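Local coordinates for protein TqaA (Penicillium aethiopicum, PDB 5DLK) that probably acts, through its terminal condensation-like domain described here, in the macrocyclization of a peptide built by a fungal nonribosomal peptide synthetase, at residues 19-23 against 212-216; 29-33 against 46-51; 94-98 against 323-327. One frame throughout, in Å; residues are numbered along the deposited sequence.

Interaction 1: residues 19-23 against 212-216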
ATOM      1  N   GLU A  19      16.960  -8.345  18.349  1.00 49.33           N
ATOM      2  CA  GLU A  19      17.571  -7.368  19.243  1.00 45.53           C
ATOM      3  C   GLU A  19      17.450  -5.944  18.704  1.00 40.16           C
ATOM      4  O   GLU A  19      17.861  -5.656  17.580  1.00 36.10           O
ATOM      5  CB  GLU A  19      19.040  -7.713  19.477  1.00 50.69           C
ATOM      6  CG  GLU A  19      19.835  -6.615  20.169  1.00 53.02           C
ATOM      7  CD  GLU A  19      20.915  -7.167  21.090  1.00 61.92           C
ATOM      8  OE1 GLU A  19      21.895  -7.750  20.577  1.00 66.70           O
ATOM      9  OE2 GLU A  19      20.787  -7.004  22.325  1.00 67.07           O
ATOM     10  N   PRO A  20      16.876  -5.041  19.509  1.00 43.16           N
ATOM     11  CA  PRO A  20      16.643  -3.664  19.061  1.00 35.18           C
ATOM     12  C   PRO A  20      17.922  -2.931  18.666  1.00 36.34           C
ATOM     13  O   PRO A  20      18.954  -3.105  19.318  1.00 35.19           O
ATOM     14  CB  PRO A  20      15.991  -3.011  20.284  1.00 35.73           C
ATOM     15  CG  PRO A  20      15.276  -4.154  20.953  1.00 38.62           C
ATOM     16  CD  PRO A  20      16.221  -5.321  20.798  1.00 40.29           C
ATOM     17  N   PHE A  21      17.822  -2.136  17.600  1.00 30.81           N
ATOM     18  CA  PHE A  21      18.891  -1.287  17.053  1.00 30.59           C
ATOM     19  C   PHE A  21      19.936  -2.083  16.251  1.00 30.21           C
ATOM     20  O   PHE A  21      20.869  -1.497  15.693  1.00 29.95           O
ATOM     21  CB  PHE A  21      19.576  -0.474  18.161  1.00 32.36           C
ATOM     22  CG  PHE A  21      18.627   0.377  18.955  1.00 35.98           C
ATOM     23  CD1 PHE A  21      18.069   1.519  18.392  1.00 31.44           C
ATOM     24  CD2 PHE A  21      18.274   0.029  20.256  1.00 33.79           C
ATOM     25  CE1 PHE A  21      17.184   2.315  19.123  1.00 33.11           C
ATOM     26  CE2 PHE A  21      17.390   0.820  20.988  1.00 34.08           C
ATOM     27  CZ  PHE A  21      16.846   1.961  20.418  1.00 33.62           C
ATOM     28  N   SER A  22      19.739  -3.393  16.145  1.00 31.21           N
ATOM     29  CA  SER A  22      20.688  -4.238  15.417  1.00 34.18           C
ATOM     30  C   SER A  22      20.707  -3.922  13.920  1.00 38.65           C
ATOM     31  O   SER A  22      21.682  -4.242  13.239  1.00 34.22           O
ATOM     32  CB  SER A  22      20.396  -5.730  15.654  1.00 33.75           C
ATOM     33  OG  SER A  22      19.136  -6.145  15.158  1.00 34.37           O
ATOM     34  N   LEU A  23      19.663  -3.260  13.412  1.00 32.87           N
ATOM     35  CA  LEU A  23      19.655  -2.832  12.014  1.00 35.93           C
ATOM     36  C   LEU A  23      19.780  -1.321  11.861  1.00 34.16           C
ATOM     37  O   LEU A  23      19.600  -0.793  10.767  1.00 32.63           O
ATOM     38  CB  LEU A  23      18.382  -3.315  11.315  1.00 31.57           C
ATOM     39  CG  LEU A  23      18.164  -4.824  11.335  1.00 35.20           C
ATOM     40  CD1 LEU A  23      16.795  -5.185  10.771  1.00 31.80           C
ATOM     41  CD2 LEU A  23      19.286  -5.530  10.560  1.00 33.49           C
ATOM     42  N   LEU A 212      10.581  -6.912   9.543  1.00 20.95           N
ATOM     43  CA  LEU A 212      11.878  -6.480   9.041  1.00 20.97           C
ATOM     44  C   LEU A 212      13.020  -7.350   9.596  1.00 27.99           C
ATOM     45  O   LEU A 212      13.917  -7.754   8.846  1.00 24.04           O
ATOM     46  CB  LEU A 212      12.114  -5.007   9.364  1.00 22.94           C
ATOM     47  CG  LEU A 212      11.139  -4.030   8.689  1.00 25.55           C
ATOM     48  CD1 LEU A 212      11.546  -2.593   8.955  1.00 22.74           C
ATOM     49  CD2 LEU A 212      11.063  -4.319   7.186  1.00 22.86           C
ATOM     50  N   TYR A 213      12.996  -7.647  10.895  1.00 25.14           N
ATOM     51  CA  TYR A 213      14.025  -8.532  11.467  1.00 26.39           C
ATOM     52  C   TYR A 213      13.976  -9.924  10.839  1.00 26.60           C
ATOM     53  O   TYR A 213      15.018 -10.522  10.533  1.00 28.30           O
ATOM     54  CB  TYR A 213      13.874  -8.636  12.992  1.00 25.22           C
ATOM     55  CG  TYR A 213      14.313  -7.374  13.704  1.00 25.68           C
ATOM     56  CD1 TYR A 213      15.617  -6.908  13.588  1.00 28.83           C
ATOM     57  CD2 TYR A 213      13.423  -6.644  14.491  1.00 27.97           C
ATOM     58  CE1 TYR A 213      16.026  -5.740  14.228  1.00 31.40           C
ATOM     59  CE2 TYR A 213      13.822  -5.481  15.136  1.00 25.10           C
ATOM     60  CZ  TYR A 213      15.122  -5.034  15.003  1.00 27.96           C
ATOM     61  OH  TYR A 213      15.534  -3.882  15.636  1.00 27.33           O
ATOM     62  N   HIS A 214      12.768 -10.439  10.648  1.00 23.96           N
ATOM     63  CA  HIS A 214      12.595 -11.752  10.033  1.00 29.51           C
ATOM     64  C   HIS A 214      13.120 -11.803   8.585  1.00 34.62           C
ATOM     65  O   HIS A 214      13.753 -12.792   8.196  1.00 28.97           O
ATOM     66  CB  HIS A 214      11.128 -12.155  10.082  1.00 27.06           C
ATOM     67  CG  HIS A 214      10.892 -13.601   9.796  1.00 42.17           C
ATOM     68  ND1 HIS A 214      10.914 -14.121   8.517  1.00 46.61           N
ATOM     69  CD2 HIS A 214      10.649 -14.645  10.624  1.00 39.73           C
ATOM     70  CE1 HIS A 214      10.682 -15.421   8.569  1.00 44.91           C
ATOM     71  NE2 HIS A 214      10.515 -15.764   9.834  1.00 48.46           N
ATOM     72  N   ARG A 215      12.871 -10.756   7.793  1.00 27.26           N
ATOM     73  CA  ARG A 215      13.468 -10.669   6.453  1.00 27.42           C
ATOM     74  C   ARG A 215      14.989 -10.801   6.488  1.00 33.96           C
ATOM     75  O   ARG A 215      15.582 -11.509   5.668  1.00 28.59           O
ATOM     76  CB  ARG A 215      13.122  -9.350   5.763  1.00 26.68           C
ATOM     77  CG  ARG A 215      11.695  -9.215   5.300  1.00 30.40           C
ATOM     78  CD  ARG A 215      11.619  -8.199   4.157  1.00 27.06           C
ATOM     79  NE  ARG A 215      12.289  -6.944   4.494  1.00 25.54           N
ATOM     80  CZ  ARG A 215      12.465  -5.942   3.638  1.00 28.32           C
ATOM     81  NH1 ARG A 215      12.023  -6.049   2.386  1.00 20.16           N
ATOM     82  NH2 ARG A 215      13.083  -4.834   4.028  1.00 24.16           N
ATOM     83  N   VAL A 216      15.620 -10.105   7.428  1.00 26.81           N
ATOM     84  CA  VAL A 216      17.075 -10.101   7.519  1.00 26.99           C
ATOM     85  C   VAL A 216      17.579 -11.455   8.007  1.00 32.84           C
ATOM     86  O   VAL A 216      18.606 -11.944   7.542  1.00 31.63           O
ATOM     87  CB  VAL A 216      17.581  -8.967   8.444  1.00 30.97           C
ATOM     88  CG1 VAL A 216      19.032  -9.216   8.892  1.00 32.87           C
ATOM     89  CG2 VAL A 216      17.471  -7.639   7.722  1.00 26.98           C
TER
HETATM   90  O   HOH W   1      17.419  -2.125  14.367  1.00 28.47           O
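Tyr213 reaches from helix 208-218 to the chain's first modelled residues. At CB the side chain leaves the helix with CG anti to its carbonyl carbon (chi1 -73°), a torsion that sends the ring across to Ser22 and Leu23. Tyr213 CD1 then meets Leu23 CD1 at 3.5 Å, an approach oblique to the ring. One atom further, Tyr213 CE1 lies 3.3 Å from Ser22 OG, while at the far end of the ring Tyr213 OH comes to 3.6 Å from Pro20 CA. Pro20 and Ser22 belong to a type II beta turn from Glu19 to Ser22, which Leu23 follows, with Phe21 at its third position and a positive phi of 77°; the turn closes the N-terminal loop over a helix of the condensation-type domain. Within it, Glu19 O accepts both Ser22 N at 3.3 Å and Ser22 OG at 2.8 Å, the hydroxyl lying in the carbonyl plane. That second bond fixes the rotation of OG beside the ring. The phenol oxygen has two polar partners: it is hydrogen-bonded to Asp50 OD2 of strand 47-53, and water 1 donates to Tyr213 OH over 2.9 Å. The same water accepts from Leu23 N at 2.7 Å, so the loop backbone is tied to the helix through solvent. Beyond the ring, Leu23 slides past Val216 in the opposite sense, with Leu23 CD1 4.0 Å from Val216 CG2.

Interaction 2: residues 29-33 against 46-51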
ATOM      1  N   PRO A  29      21.525   6.095  18.067  1.00 43.15           N
ATOM      2  CA  PRO A  29      20.085   6.364  17.953  1.00 39.36           C
ATOM      3  C   PRO A  29      19.523   7.251  19.064  1.00 39.81           C
ATOM      4  O   PRO A  29      18.655   8.074  18.785  1.00 34.74           O
ATOM      5  CB  PRO A  29      19.450   4.966  18.013  1.00 37.02           C
ATOM      6  CG  PRO A  29      20.560   4.012  18.394  1.00 44.42           C
ATOM      7  CD  PRO A  29      21.831   4.656  17.970  1.00 43.00           C
ATOM      8  N   GLN A  30      20.000   7.089  20.295  1.00 38.08           N
ATOM      9  CA  GLN A  30      19.455   7.864  21.408  1.00 37.51           C
ATOM     10  C   GLN A  30      19.735   9.352  21.237  1.00 38.58           C
ATOM     11  O   GLN A  30      18.912  10.184  21.610  1.00 39.94           O
ATOM     12  CB  GLN A  30      20.009   7.350  22.745  1.00 35.72           C
ATOM     13  CG  GLN A  30      19.681   5.881  23.007  1.00 44.18           C
ATOM     14  CD  GLN A  30      18.195   5.639  23.237  1.00 39.28           C
ATOM     15  OE1 GLN A  30      17.422   6.581  23.426  1.00 44.44           O
ATOM     16  NE2 GLN A  30      17.789   4.375  23.213  1.00 41.38           N
ATOM     17  N   ALA A  31      20.880   9.690  20.650  1.00 38.17           N
ATOM     18  CA  ALA A  31      21.205  11.088  20.377  1.00 40.43           C
ATOM     19  C   ALA A  31      20.235  11.701  19.373  1.00 39.16           C
ATOM     20  O   ALA A  31      19.849  12.864  19.495  1.00 36.96           O
ATOM     21  CB  ALA A  31      22.625  11.215  19.871  1.00 42.46           C
ATOM     22  N   LEU A  32      19.850  10.921  18.367  1.00 35.72           N
ATOM     23  CA  LEU A  32      18.881  11.404  17.393  1.00 36.28           C
ATOM     24  C   LEU A  32      17.518  11.656  18.041  1.00 32.61           C
ATOM     25  O   LEU A  32      16.857  12.658  17.756  1.00 36.30           O
ATOM     26  CB  LEU A  32      18.744  10.405  16.244  1.00 27.34           C
ATOM     27  CG  LEU A  32      17.705  10.769  15.193  1.00 31.35           C
ATOM     28  CD1 LEU A  32      18.066  12.093  14.529  1.00 32.25           C
ATOM     29  CD2 LEU A  32      17.581   9.635  14.172  1.00 31.64           C
ATOM     30  N   HIS A  33      17.098  10.742  18.905  1.00 32.08           N
ATOM     31  CA  HIS A  33      15.814  10.881  19.582  1.00 31.80           C
ATOM     32  C   HIS A  33      15.804  12.126  20.468  1.00 37.52           C
ATOM     33  O   HIS A  33      14.821  12.853  20.517  1.00 33.23           O
ATOM     34  CB  HIS A  33      15.511   9.637  20.411  1.00 32.81           C
ATOM     35  CG  HIS A  33      14.287   9.766  21.268  1.00 39.22           C
ATOM     36  ND1 HIS A  33      14.339  10.196  22.577  1.00 34.67           N
ATOM     37  CD2 HIS A  33      12.982   9.517  21.005  1.00 31.72           C
ATOM     38  CE1 HIS A  33      13.119  10.206  23.083  1.00 35.51           C
ATOM     39  NE2 HIS A  33      12.277   9.792  22.153  1.00 31.16           N
ATOM     40  N   SER A  46       8.647  10.782  25.435  1.00 31.31           N
ATOM     41  CA  SER A  46       8.725   9.518  24.710  1.00 32.58           C
ATOM     42  C   SER A  46      10.106   8.898  24.884  1.00 29.41           C
ATOM     43  O   SER A  46      11.083   9.600  25.162  1.00 29.94           O
ATOM     44  CB  SER A  46       8.424   9.712  23.212  1.00 25.15           C
ATOM     45  OG  SER A  46       9.438  10.488  22.591  1.00 27.37           O
ATOM     46  N   THR A  47      10.179   7.581  24.715  1.00 30.95           N
ATOM     47  CA  THR A  47      11.454   6.890  24.669  1.00 29.57           C
ATOM     48  C   THR A  47      11.647   6.267  23.288  1.00 31.05           C
ATOM     49  O   THR A  47      10.677   6.042  22.564  1.00 27.00           O
ATOM     50  CB  THR A  47      11.544   5.796  25.725  1.00 30.61           C
ATOM     51  OG1 THR A  47      10.508   4.833  25.504  1.00 27.21           O
ATOM     52  CG2 THR A  47      11.375   6.408  27.124  1.00 33.93           C
ATOM     53  N   LEU A  48      12.895   5.992  22.936  1.00 27.46           N
ATOM     54  CA  LEU A  48      13.189   5.343  21.659  1.00 28.73           C
ATOM     55  C   LEU A  48      13.301   3.837  21.850  1.00 30.88           C
ATOM     56  O   LEU A  48      14.245   3.345  22.483  1.00 31.07           O
ATOM     57  CB  LEU A  48      14.473   5.898  21.052  1.00 29.22           C
ATOM     58  CG  LEU A  48      14.845   5.345  19.673  1.00 30.79           C
ATOM     59  CD1 LEU A  48      13.861   5.847  18.609  1.00 28.45           C
ATOM     60  CD2 LEU A  48      16.277   5.716  19.327  1.00 32.95           C
ATOM     61  N   GLU A  49      12.331   3.104  21.307  1.00 26.93           N
ATOM     62  CA  GLU A  49      12.272   1.659  21.464  1.00 28.18           C
ATOM     63  C   GLU A  49      13.123   0.927  20.411  1.00 33.45           C
ATOM     64  O   GLU A  49      13.713  -0.130  20.690  1.00 29.99           O
ATOM     65  CB  GLU A  49      10.819   1.199  21.394  1.00 30.12           C
ATOM     66  CG  GLU A  49      10.633  -0.293  21.451  1.00 35.93           C
ATOM     67  CD  GLU A  49       9.188  -0.702  21.246  1.00 41.66           C
ATOM     68  OE1 GLU A  49       8.957  -1.754  20.608  1.00 50.17           O
ATOM     69  OE2 GLU A  49       8.284   0.024  21.714  1.00 42.31           O
ATOM     70  N   ASP A  50      13.184   1.487  19.202  1.00 28.78           N
ATOM     71  CA  ASP A  50      13.960   0.871  18.122  1.00 28.68           C
ATOM     72  C   ASP A  50      14.254   1.889  17.036  1.00 29.55           C
ATOM     73  O   ASP A  50      13.657   2.973  16.987  1.00 25.96           O
ATOM     74  CB  ASP A  50      13.218  -0.331  17.530  1.00 29.16           C
ATOM     75  CG  ASP A  50      14.168  -1.457  17.067  1.00 29.61           C
ATOM     76  OD1 ASP A  50      15.343  -1.184  16.733  1.00 29.73           O
ATOM     77  OD2 ASP A  50      13.725  -2.621  17.047  1.00 29.06           O
ATOM     78  N   LEU A  51      15.195   1.543  16.168  1.00 26.89           N
ATOM     79  CA  LEU A  51      15.462   2.354  15.001  1.00 25.57           C
ATOM     80  C   LEU A  51      15.838   1.399  13.872  1.00 27.74           C
ATOM     81  O   LEU A  51      16.751   0.580  14.025  1.00 27.10           O
ATOM     82  CB  LEU A  51      16.566   3.377  15.278  1.00 23.09           C
ATOM     83  CG  LEU A  51      16.698   4.529  14.284  1.00 28.41           C
ATOM     84  CD1 LEU A  51      17.453   5.693  14.898  1.00 30.71           C
ATOM     85  CD2 LEU A  51      17.384   4.047  13.005  1.00 28.74           C
TER
HETATM   86  O   HOH W   2      14.798   6.508  24.828  1.00 33.23           O
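His33 lays its imidazole alongside Leu48, the two side chains running past each other in opposite directions with His33 CG 3.9 Å from Leu48 CB. Leu48 N stands over one face of the ring, offset toward the rim. With CG anti to the backbone N (chi1 173°), the ring extends toward the start of the strand, where His33 NE2 donates to Ser46 OG over 3.0 Å. The N-H...O angle is 151° and the oxygen is tilted slightly out of the ring plane; because Ser46 OG is also hydrogen-bonded to Pro43 O, the serine links the helix to the loop that follows it. On the apolar side, Leu48 CD2 packs at 3.5 Å against Pro29 CB. Pro29 CB also meets Leu51 CD1 at 3.8 Å, and Leu32 crosses Leu51 at about a right angle. At the solvent margin a water bridges the elements, donating to Gln30 OE1 at 3.0 Å and accepting from Leu48 N at 2.7 Å. The segment axes approach to 8.7 Å and their directions differ by 138°, so strand segment 47-51 returns past helix segment 29-33 in a broadly antiparallel sense. Leu48 and Leu51 both point to the helix although three positions apart, whereas Glu49 and Asp50 both point away; this is the signature of a classic beta bulge, with Glu49 and Asp50 opposite Val113, in an outermost strand of a three-stranded antiparallel sheet.

Interaction 3: residues 94-98 against 323-327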
ATOM      1  N   ARG A  94      -0.718  -0.838  21.229  1.00 29.06           N
ATOM      2  CA  ARG A  94      -0.682  -2.179  20.660  1.00 32.53           C
ATOM      3  C   ARG A  94       0.192  -2.317  19.402  1.00 34.17           C
ATOM      4  O   ARG A  94       0.858  -3.338  19.225  1.00 29.92           O
ATOM      5  CB  ARG A  94      -2.110  -2.638  20.345  1.00 27.33           C
ATOM      6  CG  ARG A  94      -2.207  -4.009  19.676  1.00 31.73           C
ATOM      7  CD  ARG A  94      -3.659  -4.429  19.539  1.00 31.49           C
ATOM      8  NE  ARG A  94      -3.841  -5.674  18.794  1.00 35.17           N
ATOM      9  CZ  ARG A  94      -3.592  -6.888  19.282  1.00 40.22           C
ATOM     10  NH1 ARG A  94      -3.798  -7.963  18.527  1.00 40.37           N
ATOM     11  NH2 ARG A  94      -3.129  -7.033  20.521  1.00 38.44           N
ATOM     12  N   HIS A  95       0.191  -1.308  18.529  1.00 31.13           N
ATOM     13  CA  HIS A  95       0.874  -1.436  17.226  1.00 28.26           C
ATOM     14  C   HIS A  95       2.024  -0.450  17.061  1.00 24.58           C
ATOM     15  O   HIS A  95       1.794   0.737  16.859  1.00 27.45           O
ATOM     16  CB  HIS A  95      -0.122  -1.229  16.081  1.00 28.90           C
ATOM     17  CG  HIS A  95      -1.244  -2.223  16.059  1.00 29.46           C
ATOM     18  ND1 HIS A  95      -1.076  -3.528  15.653  1.00 29.45           N
ATOM     19  CD2 HIS A  95      -2.559  -2.090  16.359  1.00 30.02           C
ATOM     20  CE1 HIS A  95      -2.232  -4.161  15.717  1.00 30.87           C
ATOM     21  NE2 HIS A  95      -3.149  -3.311  16.143  1.00 30.82           N
ATOM     22  N   SER A  96       3.262  -0.925  17.099  1.00 22.30           N
ATOM     23  CA  SER A  96       4.385   0.005  17.138  1.00 24.25           C
ATOM     24  C   SER A  96       4.518   0.839  15.856  1.00 20.78           C
ATOM     25  O   SER A  96       5.084   1.934  15.886  1.00 22.07           O
ATOM     26  CB  SER A  96       5.692  -0.743  17.422  1.00 30.68           C
ATOM     27  OG  SER A  96       6.075  -1.557  16.334  1.00 26.71           O
ATOM     28  N   ILE A  97       3.982   0.346  14.735  1.00 19.84           N
ATOM     29  CA  ILE A  97       4.027   1.136  13.506  1.00 20.37           C
ATOM     30  C   ILE A  97       3.254   2.455  13.680  1.00 20.93           C
ATOM     31  O   ILE A  97       3.612   3.465  13.082  1.00 20.93           O
ATOM     32  CB  ILE A  97       3.462   0.346  12.284  1.00 20.08           C
ATOM     33  CG1 ILE A  97       3.756   1.091  10.975  1.00 22.62           C
ATOM     34  CG2 ILE A  97       1.970   0.123  12.416  1.00 19.45           C
ATOM     35  CD1 ILE A  97       5.209   1.367  10.747  1.00 23.00           C
ATOM     36  N   LEU A  98       2.226   2.455  14.531  1.00 20.91           N
ATOM     37  CA  LEU A  98       1.427   3.659  14.761  1.00 21.52           C
ATOM     38  C   LEU A  98       2.158   4.659  15.685  1.00 25.98           C
ATOM     39  O   LEU A  98       1.773   5.828  15.769  1.00 25.56           O
ATOM     40  CB  LEU A  98       0.048   3.293  15.341  1.00 22.79           C
ATOM     41  CG  LEU A  98      -0.842   2.335  14.548  1.00 27.33           C
ATOM     42  CD1 LEU A  98      -2.190   2.103  15.228  1.00 26.04           C
ATOM     43  CD2 LEU A  98      -1.041   2.814  13.108  1.00 24.25           C
ATOM     44  N   LEU A 323      -0.235  -8.752  11.195  1.00 33.71           N
ATOM     45  CA  LEU A 323       0.590  -7.667  11.726  1.00 31.75           C
ATOM     46  C   LEU A 323       0.338  -6.403  10.913  1.00 29.62           C
ATOM     47  O   LEU A 323       0.143  -6.464   9.691  1.00 28.51           O
ATOM     48  CB  LEU A 323       2.081  -8.030  11.734  1.00 34.37           C
ATOM     49  CG  LEU A 323       2.875  -8.226  10.437  1.00 32.68           C
ATOM     50  CD1 LEU A 323       3.534  -6.931   9.993  1.00 30.50           C
ATOM     51  CD2 LEU A 323       3.931  -9.307  10.639  1.00 31.03           C
ATOM     52  N   LEU A 324       0.330  -5.259  11.595  1.00 27.23           N
ATOM     53  CA  LEU A 324      -0.041  -4.008  10.956  1.00 26.15           C
ATOM     54  C   LEU A 324       1.173  -3.270  10.415  1.00 25.98           C
ATOM     55  O   LEU A 324       2.143  -3.008  11.129  1.00 24.77           O
ATOM     56  CB  LEU A 324      -0.807  -3.107  11.944  1.00 29.25           C
ATOM     57  CG  LEU A 324      -1.370  -1.801  11.398  1.00 29.68           C
ATOM     58  CD1 LEU A 324      -2.447  -2.042  10.340  1.00 25.97           C
ATOM     59  CD2 LEU A 324      -1.911  -0.941  12.563  1.00 28.22           C
ATOM     60  N   GLY A 325       1.113  -2.927   9.136  1.00 25.92           N
ATOM     61  CA  GLY A 325       2.203  -2.206   8.517  1.00 22.23           C
ATOM     62  C   GLY A 325       2.094  -2.316   7.017  1.00 23.38           C
ATOM     63  O   GLY A 325       1.141  -2.883   6.499  1.00 23.43           O
ATOM     64  N   CYS A 326       3.092  -1.796   6.324  1.00 23.21           N
ATOM     65  CA  CYS A 326       3.097  -1.823   4.869  1.00 19.20           C
ATOM     66  C   CYS A 326       4.095  -2.876   4.406  1.00 17.36           C
ATOM     67  O   CYS A 326       5.268  -2.586   4.272  1.00 19.64           O
ATOM     68  CB  CYS A 326       3.470  -0.460   4.303  1.00 21.19           C
ATOM     69  SG  CYS A 326       3.505  -0.463   2.493  1.00 24.27           S
ATOM     70  N   THR A 327       3.625  -4.092   4.187  1.00 18.18           N
ATOM     71  CA  THR A 327       4.513  -5.145   3.690  1.00 19.95           C
ATOM     72  C   THR A 327       4.440  -5.287   2.172  1.00 19.27           C
ATOM     73  O   THR A 327       5.098  -6.180   1.594  1.00 20.41           O
ATOM     74  CB  THR A 327       4.199  -6.508   4.313  1.00 19.49           C
ATOM     75  OG1 THR A 327       2.906  -6.963   3.888  1.00 21.96           O
ATOM     76  CG2 THR A 327       4.261  -6.425   5.851  1.00 25.87           C
TER
HETATM   77  O   HOH W   3       1.477  -4.404  14.623  1.00 32.44           O
HETATM   78  O   HOH W   4       3.153  -2.672  13.744  1.00 23.90           O
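Across the two loops the closest CA atoms are those of Ile97 and Gly325, 6.3 Å apart, and residues 96-98 form a 3-10 turn in which Leu98 N donates to His95 O. The side chain of Leu324 projects from its loop against His95, Ile97 and Leu98. Its CD2 sits over one face of the His95 ring, a CH-pi contact 4.0 Å from Leu324 CD2 to the centroid and 21° off the normal, while Arg94 CG lies over the opposite face. Leu324 CD2 also meets Leu98 CD2 at 3.9 Å, and Leu324 CG meets Ile97 CG2 at 4.0 Å. Water 3 lies at the imidazole edge, 2.9 Å from His95 ND1, and His95 NE2 is hydrogen-bonded to Asp192. Water 4 bridges the backbones, donating to Leu324 O at 2.8 Å and accepting from Ile97 N. Replacing His95 with alanine would probably leave Leu324 CD2 without the ring face it rests on and Asp192 without one of its donors. Gly325 has backbone angles that would jam a CB against the preceding carbonyl. Thr327 N donates to Asp182, next to the phosphopantetheine-binding Gly183; this Asp-Gly pair ends the SHxxxDG sequence, this domain's form of the condensation family's HHxxxDG motif.

Interactions 1 and 2 form one continuous patch, their centres 15 Å apart. Asp50 joins them: its OD2 lies 2.6 Å from Tyr213 OH and its OD1 2.8 Å from Phe21 N, both probable hydrogen bonds, on the strand face turned from helix 29-38. Phe21 adds an apolar seam, with its CE1 3.5 Å from Leu48 CD2. In sequence, interaction 2 is nested within the loop closed by interaction 1, whereas interaction 3 crosses interaction 1. Interaction 3 touches neither; its nearest atoms are about 5 Å from interaction 2 and about 7 Å from interaction 1. It also approaches the phosphopantetheine site, unoccupied by that ligand here, the side chain of Leu324 being about 9 Å from Gly183.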